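Local coordinates for histone fold protein (Methanopyrus kandleri, PDB 1F1E) that probably binds and packages DNA as an archaeal histone whose single chain carries two histone folds in tandem, at residues Ala8-Ile13 / Asp29-Phe34; Phe14-Gly19 / Ala115-Gly120; Phe83-Val88 / Ala104-Asn109; Glu121-Tyr126 / Glu141-Tyr146. One frame throughout, in Å; residues are numbered along the deposited sequence.

Interaction 1 (Ala8-Ile13 / Asp29-Phe34); sequences AAIERI and DTIYDF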
loop_
_atom_site.group_PDB
_atom_site.type_symbol
_atom_site.label_atom_id
_atom_site.label_comp_id
_atom_site.label_asym_id
_atom_site.label_seq_id
_atom_site.Cartn_x
_atom_site.Cartn_y
_atom_site.Cartn_z
ATOM N N ALA A 8 15.940 17.743 -10.342
ATOM C CA ALA A 8 15.258 19.039 -10.375
ATOM C C ALA A 8 13.757 18.910 -10.539
ATOM O O ALA A 8 12.997 19.664 -9.906
ATOM C CB ALA A 8 15.852 19.866 -11.502
ATOM N N ALA A 9 13.397 17.907 -11.332
ATOM C CA ALA A 9 11.955 17.617 -11.562
ATOM C C ALA A 9 11.328 16.995 -10.313
ATOM O O ALA A 9 10.236 17.441 -9.931
ATOM C CB ALA A 9 11.708 16.756 -12.783
ATOM N N ILE A 10 11.999 16.034 -9.673
ATOM C CA ILE A 10 11.545 15.506 -8.377
ATOM C C ILE A 10 11.270 16.624 -7.389
ATOM O O ILE A 10 10.209 16.683 -6.765
ATOM C CB ILE A 10 12.528 14.500 -7.801
ATOM C CG1 ILE A 10 12.665 13.255 -8.725
ATOM C CG2 ILE A 10 12.156 14.112 -6.390
ATOM C CD1 ILE A 10 13.799 12.364 -8.252
ATOM N N GLU A 11 12.244 17.533 -7.262
ATOM C CA GLU A 11 12.019 18.635 -6.369
ATOM C C GLU A 11 10.855 19.536 -6.735
ATOM O O GLU A 11 10.149 19.843 -5.820
ATOM C CB GLU A 11 13.307 19.509 -6.365
ATOM C CG GLU A 11 13.181 20.578 -5.303
ATOM C CD GLU A 11 14.357 21.501 -5.214
ATOM O OE1 GLU A 11 15.402 21.219 -5.860
ATOM O OE2 GLU A 11 14.195 22.513 -4.503
ATOM N N ARG A 12 10.741 19.922 -8.026
ATOM C CA ARG A 12 9.623 20.814 -8.352
ATOM C C ARG A 12 8.267 20.158 -8.028
ATOM O O ARG A 12 7.337 20.792 -7.560
ATOM C CB ARG A 12 9.637 21.307 -9.800
ATOM C CG ARG A 12 10.809 22.264 -10.101
ATOM C CD ARG A 12 10.621 22.806 -11.527
ATOM N NE ARG A 12 10.853 21.712 -12.481
ATOM C CZ ARG A 12 12.017 21.358 -12.994
ATOM N NH1 ARG A 12 13.158 21.977 -12.702
ATOM N NH2 ARG A 12 12.080 20.364 -13.841
ATOM N N ILE A 13 8.216 18.848 -8.340
ATOM C CA ILE A 13 6.950 18.156 -8.218
ATOM C C ILE A 13 6.620 18.061 -6.737
ATOM O O ILE A 13 5.510 18.305 -6.304
ATOM C CB ILE A 13 6.975 16.839 -8.947
ATOM C CG1 ILE A 13 7.070 17.037 -10.462
ATOM C CG2 ILE A 13 5.791 15.974 -8.611
ATOM C CD1 ILE A 13 7.578 15.789 -11.191
ATOM N N ASP A 29 17.353 15.455 0.066
ATOM C CA ASP A 29 18.092 14.217 0.074
ATOM C C ASP A 29 17.129 13.027 0.189
ATOM O O ASP A 29 17.243 11.996 -0.498
ATOM C CB ASP A 29 19.016 14.126 1.252
ATOM C CG ASP A 29 20.322 14.837 1.362
ATOM O OD1 ASP A 29 20.829 15.228 0.311
ATOM O OD2 ASP A 29 20.793 14.992 2.501
ATOM N N THR A 30 16.175 13.260 1.091
ATOM C CA THR A 30 15.213 12.142 1.293
ATOM C C THR A 30 14.391 11.782 0.076
ATOM O O THR A 30 14.214 10.620 -0.304
ATOM C CB THR A 30 14.302 12.476 2.464
ATOM O OG1 THR A 30 15.140 12.669 3.633
ATOM C CG2 THR A 30 13.385 11.325 2.796
ATOM N N ILE A 31 13.866 12.825 -0.554
ATOM C CA ILE A 31 13.021 12.649 -1.750
ATOM C C ILE A 31 13.846 12.170 -2.927
ATOM O O ILE A 31 13.324 11.438 -3.756
ATOM C CB ILE A 31 12.192 13.886 -2.119
ATOM C CG1 ILE A 31 12.995 15.099 -2.521
ATOM C CG2 ILE A 31 11.218 14.307 -1.004
ATOM C CD1 ILE A 31 12.199 16.288 -3.058
ATOM N N TYR A 32 15.113 12.502 -3.052
ATOM C CA TYR A 32 15.908 11.995 -4.185
ATOM C C TYR A 32 16.151 10.511 -4.034
ATOM O O TYR A 32 16.224 9.720 -4.998
ATOM C CB TYR A 32 17.222 12.761 -4.164
ATOM C CG TYR A 32 17.116 14.234 -4.492
ATOM C CD1 TYR A 32 16.099 14.837 -5.178
ATOM C CD2 TYR A 32 18.119 15.127 -4.123
ATOM C CE1 TYR A 32 16.022 16.174 -5.486
ATOM C CE2 TYR A 32 18.127 16.451 -4.377
ATOM C CZ TYR A 32 17.043 16.982 -5.065
ATOM O OH TYR A 32 17.072 18.312 -5.318
ATOM N N ASP A 33 16.302 10.108 -2.783
ATOM C CA ASP A 33 16.491 8.672 -2.629
ATOM C C ASP A 33 15.135 7.985 -2.851
ATOM O O ASP A 33 14.999 6.964 -3.515
ATOM C CB ASP A 33 17.062 8.299 -1.247
ATOM C CG ASP A 33 18.590 8.437 -1.128
ATOM O OD1 ASP A 33 19.259 8.589 -2.175
ATOM O OD2 ASP A 33 19.104 8.484 0.032
ATOM N N PHE A 34 14.057 8.538 -2.267
ATOM C CA PHE A 34 12.801 7.843 -2.237
ATOM C C PHE A 34 12.001 7.821 -3.548
ATOM O O PHE A 34 11.496 6.778 -3.932
ATOM C CB PHE A 34 11.934 8.452 -1.108
ATOM C CG PHE A 34 10.559 7.821 -1.112
ATOM C CD1 PHE A 34 10.429 6.545 -0.554
ATOM C CD2 PHE A 34 9.470 8.508 -1.598
ATOM C CE1 PHE A 34 9.173 5.987 -0.556
ATOM C CE2 PHE A 34 8.229 7.893 -1.654
ATOM C CZ PHE A 34 8.123 6.660 -1.096
HETATM O O HOH W 1 17.160 19.598 -7.895
#
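Tyr32 OH and Glu11 OE1 share one water at the margin of this helix pair. The water lies 2.9 Å from Tyr32 OH and donates a proton to Glu11 OE1 at 3.1 Å. The two side-chain oxygens themselves, Glu11 OE1 and Tyr32 OH, lie 3.4 Å apart, with the carboxylate turned 64° from the plane of the ring. The other carboxylate oxygen of Glu11, OE2, makes a salt bridge to Arg15 one turn further along the same helix, so each oxygen has its own partner, a water on OE1 and Arg15 on OE2.

Beside this polar group the contact is aliphatic. CG2 of Ile10 lies anti to the backbone N and is the branch that meets Ile31, 4.0 Å from its CD1. The two isoleucines run past one another in opposite directions. The same methyl approaches the edge of the Tyr32 ring, 4.2 Å from CD1 and near the ring plane, while Ile31 CD1 continues to the backbone of Glu11, 4.1 Å from its CA.

The segment axes stay 9.8 Å apart at an angle of 114°, and 224 Å² is buried in all. This is the packing of the short first helix of a histone fold on its long central helix, 25-51. Ile31 also touches Val140 of helix 137-147. The chemistry thus divides in two: branched aliphatic carbons fill the more buried part, and at the more exposed side a water joins the phenol to a carboxylate whose charge is probably balanced largely by Arg15.

Interaction 2 (Phe14-Gly19 / Ala115-Gly120); sequences FRQGIG and ATEELG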
loop_
_atom_site.group_PDB
_atom_site.type_symbol
_atom_site.label_atom_id
_atom_site.label_comp_id
_atom_site.label_asym_id
_atom_site.label_seq_id
_atom_site.Cartn_x
_atom_site.Cartn_y
_atom_site.Cartn_z
ATOM N N PHE A 14 7.590 17.632 -5.938
ATOM C CA PHE A 14 7.335 17.562 -4.484
ATOM C C PHE A 14 6.924 18.920 -3.946
ATOM O O PHE A 14 6.006 19.055 -3.136
ATOM C CB PHE A 14 8.614 17.088 -3.820
ATOM C CG PHE A 14 8.500 16.873 -2.344
ATOM C CD1 PHE A 14 8.876 17.831 -1.451
ATOM C CD2 PHE A 14 7.982 15.675 -1.853
ATOM C CE1 PHE A 14 8.788 17.648 -0.079
ATOM C CE2 PHE A 14 7.860 15.502 -0.510
ATOM C CZ PHE A 14 8.261 16.474 0.378
ATOM N N ARG A 15 7.637 19.949 -4.430
ATOM C CA ARG A 15 7.359 21.300 -3.932
ATOM C C ARG A 15 5.984 21.805 -4.319
ATOM O O ARG A 15 5.359 22.669 -3.698
ATOM C CB ARG A 15 8.483 22.209 -4.465
ATOM C CG ARG A 15 9.021 23.311 -3.664
ATOM C CD ARG A 15 10.015 24.120 -4.486
ATOM N NE ARG A 15 11.401 23.879 -4.061
ATOM C CZ ARG A 15 11.885 24.428 -2.942
ATOM N NH1 ARG A 15 13.139 24.205 -2.585
ATOM N NH2 ARG A 15 11.122 25.191 -2.171
ATOM N N GLN A 16 5.356 21.263 -5.353
ATOM C CA GLN A 16 4.001 21.595 -5.690
ATOM C C GLN A 16 3.066 21.306 -4.535
ATOM O O GLN A 16 2.015 21.911 -4.426
ATOM C CB GLN A 16 3.455 20.743 -6.850
ATOM C CG GLN A 16 4.104 21.080 -8.169
ATOM C CD GLN A 16 3.801 20.163 -9.329
ATOM O OE1 GLN A 16 4.286 20.358 -10.431
ATOM N NE2 GLN A 16 2.990 19.140 -9.105
ATOM N N GLY A 17 3.455 20.382 -3.659
ATOM C CA GLY A 17 2.588 20.070 -2.551
ATOM C C GLY A 17 2.938 20.823 -1.291
ATOM O O GLY A 17 2.238 20.612 -0.291
ATOM N N ILE A 18 3.978 21.659 -1.244
ATOM C CA ILE A 18 4.288 22.265 0.055
ATOM C C ILE A 18 3.844 23.707 0.144
ATOM O O ILE A 18 4.204 24.424 1.069
ATOM C CB ILE A 18 5.793 22.097 0.445
ATOM C CG1 ILE A 18 6.731 22.961 -0.364
ATOM C CG2 ILE A 18 6.081 20.602 0.412
ATOM C CD1 ILE A 18 8.217 22.809 -0.232
ATOM N N GLY A 19 3.037 24.250 -0.738
ATOM C CA GLY A 19 2.692 25.645 -0.767
ATOM C C GLY A 19 3.933 26.507 -0.765
ATOM O O GLY A 19 4.911 26.296 -1.475
ATOM N N ALA A 115 1.644 11.193 -6.597
ATOM C CA ALA A 115 2.070 10.581 -5.360
ATOM C C ALA A 115 3.185 11.391 -4.719
ATOM O O ALA A 115 3.213 11.597 -3.504
ATOM C CB ALA A 115 2.494 9.161 -5.567
ATOM N N THR A 116 4.069 11.934 -5.529
ATOM C CA THR A 116 5.152 12.775 -5.027
ATOM C C THR A 116 4.616 14.111 -4.455
ATOM O O THR A 116 5.032 14.472 -3.367
ATOM C CB THR A 116 6.156 13.012 -6.155
ATOM O OG1 THR A 116 6.717 11.791 -6.575
ATOM C CG2 THR A 116 7.347 13.839 -5.693
ATOM N N GLU A 117 3.702 14.736 -5.181
ATOM C CA GLU A 117 3.054 15.938 -4.708
ATOM C C GLU A 117 2.308 15.688 -3.416
ATOM O O GLU A 117 2.369 16.445 -2.463
ATOM C CB GLU A 117 2.100 16.407 -5.812
ATOM C CG GLU A 117 1.374 17.705 -5.481
ATOM C CD GLU A 117 0.416 18.004 -6.626
ATOM O OE1 GLU A 117 -0.619 17.338 -6.762
ATOM O OE2 GLU A 117 0.796 18.928 -7.351
ATOM N N GLU A 118 1.601 14.572 -3.347
ATOM C CA GLU A 118 0.884 14.188 -2.140
ATOM C C GLU A 118 1.814 13.953 -0.948
ATOM O O GLU A 118 1.528 14.327 0.198
ATOM C CB GLU A 118 0.057 12.956 -2.395
ATOM C CG GLU A 118 -1.006 12.673 -1.399
ATOM C CD GLU A 118 -1.794 11.496 -2.006
ATOM O OE1 GLU A 118 -2.999 11.600 -2.262
ATOM O OE2 GLU A 118 -1.113 10.471 -2.213
ATOM N N LEU A 119 2.958 13.393 -1.281
ATOM C CA LEU A 119 3.978 13.291 -0.217
ATOM C C LEU A 119 4.408 14.647 0.298
ATOM O O LEU A 119 4.615 14.809 1.511
ATOM C CB LEU A 119 5.151 12.513 -0.771
ATOM C CG LEU A 119 6.157 11.966 0.226
ATOM C CD1 LEU A 119 5.515 10.820 1.044
ATOM C CD2 LEU A 119 7.450 11.619 -0.469
ATOM N N GLY A 120 4.547 15.611 -0.594
ATOM C CA GLY A 120 4.899 16.953 -0.199
ATOM C C GLY A 120 3.799 17.540 0.676
ATOM O O GLY A 120 4.004 18.205 1.687
HETATM O O HOH W 2 -0.659 21.153 -5.898
#
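Phe14 lays one face of its ring on the backbone of Gly120, whose CA sits 3.6 Å from the ring centroid in a CH-pi contact 23° off the normal. CG of Phe14 stands anti to the backbone N (chi1 -176°), which swings the ring over helix 102-129, where CE2 meets Leu119 CD2 at 3.9 Å. Gln16 NE2 donates to Glu117 OE2 over 2.8 Å. The bond is bent, and the amide nitrogen comes from above the carboxylate plane, 44° out of it.

Two glycines make this closeness possible. A beta carbon on Gly120 would fall 2.3 Å from Phe14 O, and one on Gly17 would collide with Glu117 O; the CA atoms of Gly17 and Gly120 are only 4.5 Å apart. The type I turn from Arg15 to Ile18 redirects the chain and sets Ile18 CG2 3.4 Å from Gly120 O.

In the second shell, Gln16 is fixed by Tyr78 and by the backbone N of Glu81, and Glu117 OE1 pairs with Arg114. With Glu117 cut back to an alanine, Gln16 would probably lose its carboxylate partner and Arg114 one of its charge mates. The contact joins the two histone-like halves of the chain, much as separate histone chains clasp in a handshake: Phe14 also packs on Leu23 of strand 22-23, Ile31 of helix 25-51 and Val140 of helix 137-147, while Thr116 reaches Val35 and Met38 of helix 25-51.

Interaction 3 (Phe83-Val88 / Ala104-Asn109); sequences FGRATV and AVDLYN
Phe83 offers both its backbone polar groups to the side-chain amide of Asn109. Its N donates to Asn109 OD1 at 3.1 Å in a bent bond (138°), and its O receives Asn109 ND2 at 2.9 Å in a nearly straight one (173°), with the acceptor in the amide plane of Asn109. That plane is turned only 10° from the Phe83 ring, and OD1 sits at the ring edge, 3.5 Å from Phe83 CB. A leucine in place of Asn109 removes both bonds and is likely to strand the N and O of Phe83 without these mates, freeing the loop ahead of helix 85-94 to shift.

Arg85 bends back at chi3 so that its guanidinium reaches Asp106 OD1, 2.6 Å from NH2, in a salt bridge whose hydrogen bonds are both weak in angle; the arginine was modelled in two conformers, so the detail is tentative. Val88 CG2 meets Val105 CG1 at 3.8 Å, and Val88 CB abuts the edge of the Tyr108 ring, 3.8 Å from CE2. Tyr108 OH is itself hydrogen-bonded to Ala39 O of helix 25-51.

The contact thus packs the short first helix of the second histone fold, 85-94, on its long helix 102-129. Its chemistry runs from an alternately modelled arginine paired with Asp106 near the surface, through valines, to a buried amide satisfied at both ends. Because that amide pairs one donor and one acceptor with backbone, its flip would probably set like groups against like.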
loop_
_atom_site.group_PDB
_atom_site.type_symbol
_atom_site.label_atom_id
_atom_site.label_comp_id
_atom_site.label_asym_id
_atom_site.label_seq_id
_atom_site.Cartn_x
_atom_site.Cartn_y
_atom_site.Cartn_z
ATOM N N PHE A 83 7.055 13.839 -15.526
ATOM C CA PHE A 83 8.361 13.506 -16.072
ATOM C C PHE A 83 8.282 13.304 -17.562
ATOM O O PHE A 83 7.216 13.185 -18.139
ATOM C CB PHE A 83 8.773 12.227 -15.346
ATOM C CG PHE A 83 9.062 12.411 -13.859
ATOM C CD1 PHE A 83 10.127 13.165 -13.416
ATOM C CD2 PHE A 83 8.227 11.820 -12.946
ATOM C CE1 PHE A 83 10.389 13.314 -12.066
ATOM C CE2 PHE A 83 8.480 11.931 -11.600
ATOM C CZ PHE A 83 9.547 12.659 -11.160
ATOM N N GLY A 84 9.448 13.178 -18.233
ATOM C CA GLY A 84 9.453 12.886 -19.646
ATOM C C GLY A 84 8.907 11.499 -19.948
ATOM O O GLY A 84 9.172 10.586 -19.153
ATOM N N ARG A 85 8.159 11.382 -21.049
ATOM C CA ARG A 85 7.502 10.121 -21.357
ATOM C C ARG A 85 8.511 9.030 -21.548
ATOM O O ARG A 85 8.374 7.927 -21.055
ATOM C CB ARG A 85 6.687 10.230 -22.671
ATOM C CG ARG A 85 6.205 8.892 -23.214
ATOM C CD ARG A 85 5.346 9.018 -24.482
ATOM N NE ARG A 85 4.369 10.110 -24.287
ATOM C CZ ARG A 85 3.185 9.920 -23.775
ATOM N NH1 ARG A 85 2.707 8.762 -23.370
ATOM N NH2 ARG A 85 2.380 10.938 -23.610
ATOM N N ALA A 86 9.605 9.287 -22.234
ATOM C CA ALA A 86 10.564 8.233 -22.470
ATOM C C ALA A 86 11.191 7.727 -21.185
ATOM O O ALA A 86 11.495 6.542 -21.038
ATOM C CB ALA A 86 11.686 8.627 -23.437
ATOM N N THR A 87 11.487 8.625 -20.271
ATOM C CA THR A 87 12.042 8.249 -18.970
ATOM C C THR A 87 11.079 7.353 -18.225
ATOM O O THR A 87 11.477 6.254 -17.769
ATOM C CB THR A 87 12.343 9.488 -18.132
ATOM O OG1 THR A 87 13.325 10.265 -18.809
ATOM C CG2 THR A 87 12.956 9.137 -16.792
ATOM N N VAL A 88 9.799 7.756 -18.113
ATOM C CA VAL A 88 8.923 6.899 -17.375
ATOM C C VAL A 88 8.638 5.601 -18.129
ATOM O O VAL A 88 8.481 4.542 -17.489
ATOM C CB VAL A 88 7.617 7.600 -16.957
ATOM C CG1 VAL A 88 7.955 8.709 -15.962
ATOM C CG2 VAL A 88 6.782 8.155 -18.078
ATOM N N ALA A 104 -1.706 4.567 -20.807
ATOM C CA ALA A 104 -1.165 3.875 -19.626
ATOM C C ALA A 104 0.088 4.563 -19.114
ATOM O O ALA A 104 0.240 4.753 -17.936
ATOM C CB ALA A 104 -0.853 2.409 -19.958
ATOM N N VAL A 105 0.975 4.867 -20.076
ATOM C CA VAL A 105 2.187 5.615 -19.701
ATOM C C VAL A 105 1.820 6.937 -19.056
ATOM O O VAL A 105 2.404 7.279 -18.033
ATOM C CB VAL A 105 3.103 5.760 -20.912
ATOM C CG1 VAL A 105 4.297 6.624 -20.562
ATOM C CG2 VAL A 105 3.525 4.370 -21.415
ATOM N N ASP A 106 0.876 7.662 -19.639
ATOM C CA ASP A 106 0.524 8.923 -19.058
ATOM C C ASP A 106 -0.073 8.749 -17.670
ATOM O O ASP A 106 0.161 9.627 -16.817
ATOM C CB ASP A 106 -0.493 9.627 -19.950
ATOM C CG ASP A 106 0.037 10.144 -21.234
ATOM O OD1 ASP A 106 1.273 10.167 -21.381
ATOM O OD2 ASP A 106 -0.786 10.589 -22.068
ATOM N N LEU A 107 -0.884 7.732 -17.476
ATOM C CA LEU A 107 -1.488 7.560 -16.136
ATOM C C LEU A 107 -0.447 7.104 -15.142
ATOM O O LEU A 107 -0.526 7.548 -13.980
ATOM C CB LEU A 107 -2.745 6.697 -16.206
ATOM C CG LEU A 107 -3.495 6.621 -14.858
ATOM C CD1 LEU A 107 -3.882 7.975 -14.331
ATOM C CD2 LEU A 107 -4.711 5.737 -15.130
ATOM N N TYR A 108 0.510 6.282 -15.533
ATOM C CA TYR A 108 1.632 5.964 -14.631
ATOM C C TYR A 108 2.381 7.229 -14.235
ATOM O O TYR A 108 2.709 7.452 -13.052
ATOM C CB TYR A 108 2.540 4.988 -15.353
ATOM C CG TYR A 108 3.830 4.787 -14.580
ATOM C CD1 TYR A 108 3.870 4.079 -13.395
ATOM C CD2 TYR A 108 4.993 5.334 -15.012
ATOM C CE1 TYR A 108 5.067 3.937 -12.732
ATOM C CE2 TYR A 108 6.203 5.218 -14.368
ATOM C CZ TYR A 108 6.222 4.500 -13.182
ATOM O OH TYR A 108 7.398 4.385 -12.552
ATOM N N ASN A 109 2.651 8.097 -15.235
ATOM C CA ASN A 109 3.306 9.359 -14.949
ATOM C C ASN A 109 2.483 10.215 -13.986
ATOM O O ASN A 109 3.041 10.680 -12.968
ATOM C CB ASN A 109 3.528 10.076 -16.288
ATOM C CG ASN A 109 4.702 11.006 -16.301
ATOM O OD1 ASN A 109 5.369 11.280 -15.327
ATOM N ND2 ASN A 109 4.939 11.499 -17.524
#

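Interaction 4 (Glu121-Tyr126 / Glu141-Tyr146); sequences EKAAEY and EKAITY
This is a close helix crossing, alanine on alanine at its centre and flanked by tyrosines and lysines, between the later part of the long helix 102-129 and the last helix, 137-147, of the second histone fold. The CA atoms of Ala123 and Ala143 approach to 5.2 Å, and the segment axes pass 8.4 Å apart at 123°. Such nearness follows from the small residues: Ala143 CB lies 3.7 Å from Ala123 N and packs equally against CB and CG of Lys122.

Tyr126 meets Lys142 and Tyr146. The CB of Lys142 rests over a face of the Tyr126 ring, offset toward the rim, 3.9 Å from the centroid. The hydroxyl oxygen of Tyr126 comes 3.4 Å from Tyr146 CD2, the two side chains crossing at about a right angle.

Lys122, one turn earlier, meets Ala143 and Tyr146. Its chain bends at chi2 (67°), which brings CE to the Tyr146 ring, 4.2 Å from the centroid and off-centre, a CH-pi contact made by methylene. NZ goes on to a salt bridge with Glu125 OE1 at 2.8 Å, one turn along its own helix, so the charge is met without crossing the contact. No direct hydrogen bond joins the two segments; a water bridges Tyr126 O and Lys142 NZ, tentatively, since Lys142 was modelled in two conformers.

Beyond it, Ala143 and Ile144 lean on Leu119, and Ile144 also touches helix 25-51. Thr145 and Tyr146 pack on Tyr146 and Thr145 of the second subunit, placing helix 137-147 at the dimer interface.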
loop_
_atom_site.group_PDB
_atom_site.type_symbol
_atom_site.label_atom_id
_atom_site.label_comp_id
_atom_site.label_asym_id
_atom_site.label_seq_id
_atom_site.Cartn_x
_atom_site.Cartn_y
_atom_site.Cartn_z
ATOM N N GLU A 121 2.541 17.292 0.329
ATOM C CA GLU A 121 1.463 17.781 1.180
ATOM C C GLU A 121 1.529 17.194 2.576
ATOM O O GLU A 121 1.309 17.863 3.594
ATOM C CB GLU A 121 0.112 17.420 0.588
ATOM C CG GLU A 121 -0.183 18.073 -0.725
ATOM C CD GLU A 121 -1.447 17.587 -1.404
ATOM O OE1 GLU A 121 -1.647 17.974 -2.563
ATOM O OE2 GLU A 121 -2.322 16.913 -0.778
ATOM N N LYS A 122 1.778 15.897 2.676
ATOM C CA LYS A 122 1.843 15.253 3.946
ATOM C C LYS A 122 3.036 15.760 4.762
ATOM O O LYS A 122 2.933 15.999 5.973
ATOM C CB LYS A 122 1.905 13.720 3.755
ATOM C CG LYS A 122 1.720 12.966 5.101
ATOM C CD LYS A 122 0.322 13.146 5.640
ATOM C CE LYS A 122 -0.015 12.394 6.903
ATOM N NZ LYS A 122 -1.416 12.854 7.212
ATOM N N ALA A 123 4.188 15.901 4.083
ATOM C CA ALA A 123 5.360 16.445 4.778
ATOM C C ALA A 123 5.074 17.862 5.302
ATOM O O ALA A 123 5.527 18.208 6.387
ATOM C CB ALA A 123 6.554 16.405 3.820
ATOM N N ALA A 124 4.359 18.663 4.520
ATOM C CA ALA A 124 3.995 20.029 4.878
ATOM C C ALA A 124 3.147 19.987 6.141
ATOM O O ALA A 124 3.317 20.782 7.094
ATOM C CB ALA A 124 3.341 20.769 3.741
ATOM N N GLU A 125 2.264 19.005 6.191
ATOM C CA GLU A 125 1.410 18.856 7.351
ATOM C C GLU A 125 2.232 18.564 8.597
ATOM O O GLU A 125 1.976 19.096 9.687
ATOM C CB GLU A 125 0.364 17.763 7.051
ATOM C CG GLU A 125 -0.402 17.337 8.292
ATOM C CD GLU A 125 -1.417 16.248 8.007
ATOM O OE1 GLU A 125 -1.503 15.626 6.935
ATOM O OE2 GLU A 125 -2.175 16.022 8.979
ATOM N N TYR A 126 3.266 17.743 8.471
ATOM C CA TYR A 126 4.131 17.492 9.637
ATOM C C TYR A 126 4.935 18.719 10.029
ATOM O O TYR A 126 5.139 18.979 11.224
ATOM C CB TYR A 126 5.013 16.304 9.367
ATOM C CG TYR A 126 4.324 14.943 9.447
ATOM C CD1 TYR A 126 3.618 14.582 10.627
ATOM C CD2 TYR A 126 4.328 14.056 8.413
ATOM C CE1 TYR A 126 2.997 13.331 10.649
ATOM C CE2 TYR A 126 3.714 12.811 8.463
ATOM C CZ TYR A 126 3.038 12.454 9.596
ATOM O OH TYR A 126 2.432 11.238 9.669
ATOM N N GLU A 141 10.471 11.909 6.034
ATOM C CA GLU A 141 10.550 10.553 6.521
ATOM C C GLU A 141 9.237 10.060 7.124
ATOM O O GLU A 141 8.756 8.959 6.827
ATOM C CB GLU A 141 11.656 10.461 7.602
ATOM C CG GLU A 141 13.067 10.572 7.075
ATOM C CD GLU A 141 14.117 10.856 8.118
ATOM O OE1 GLU A 141 15.267 11.042 7.730
ATOM O OE2 GLU A 141 13.796 10.942 9.338
ATOM N N LYS A 142 8.621 10.929 7.906
ATOM C CA LYS A 142 7.339 10.564 8.520
ATOM C C LYS A 142 6.228 10.427 7.491
ATOM O O LYS A 142 5.390 9.523 7.531
ATOM C CB LYS A 142 6.947 11.653 9.537
ATOM C CG LYS A 142 7.603 11.729 10.889
ATOM C CD LYS A 142 7.026 12.962 11.593
ATOM C CE LYS A 142 7.486 13.316 12.987
ATOM N NZ LYS A 142 6.714 14.491 13.522
ATOM N N ALA A 143 6.271 11.358 6.480
ATOM C CA ALA A 143 5.312 11.250 5.401
ATOM C C ALA A 143 5.424 9.949 4.609
ATOM O O ALA A 143 4.414 9.306 4.269
ATOM C CB ALA A 143 5.433 12.450 4.469
ATOM N N ILE A 144 6.669 9.518 4.345
ATOM C CA ILE A 144 6.910 8.239 3.683
ATOM C C ILE A 144 6.387 7.090 4.500
ATOM O O ILE A 144 5.691 6.242 3.948
ATOM C CB ILE A 144 8.407 8.156 3.354
ATOM C CG1 ILE A 144 8.861 9.111 2.258
ATOM C CG2 ILE A 144 8.784 6.750 3.012
ATOM C CD1 ILE A 144 10.346 9.342 2.146
ATOM N N THR A 145 6.774 7.086 5.777
ATOM C CA THR A 145 6.429 5.911 6.582
ATOM C C THR A 145 4.924 5.794 6.721
ATOM O O THR A 145 4.364 4.709 6.630
ATOM C CB THR A 145 7.101 6.081 7.945
ATOM O OG1 THR A 145 8.480 5.798 7.809
ATOM C CG2 THR A 145 6.464 5.068 8.850
ATOM N N TYR A 146 4.276 6.935 6.942
ATOM C CA TYR A 146 2.854 6.939 7.208
ATOM C C TYR A 146 2.168 6.540 5.927
ATOM O O TYR A 146 1.379 5.607 5.865
ATOM C CB TYR A 146 2.443 8.317 7.692
ATOM C CG TYR A 146 1.024 8.416 8.132
ATOM C CD1 TYR A 146 0.015 8.646 7.185
ATOM C CD2 TYR A 146 0.633 8.325 9.472
ATOM C CE1 TYR A 146 -1.306 8.752 7.539
ATOM C CE2 TYR A 146 -0.681 8.404 9.847
ATOM C CZ TYR A 146 -1.628 8.621 8.874
ATOM O OH TYR A 146 -2.931 8.733 9.226
HETATM O O HOH W 3 5.742 17.140 12.953
#

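Interactions 1, 2 and 4 form one continuous core. Interaction 2 lies about 10 Å, centre to centre, from both interaction 1 and interaction 4, and touches each: Phe14 CE2 meets Ile31 CG2 at 3.6 Å, while Phe14 CZ meets Ala123 CB at 3.8 Å. Interactions 1 and 4 also touch directly, through Phe34 and Thr30 on Ile144. Interaction 3 stands apart, its centre about 25 Å from that of interaction 4 on the opposite side of the chain's centre, though both use helix 102-129. Its link to interaction 1 is Phe83, packed on Ile13 and Ala9. The two histone-like halves thus interlock within a single chain.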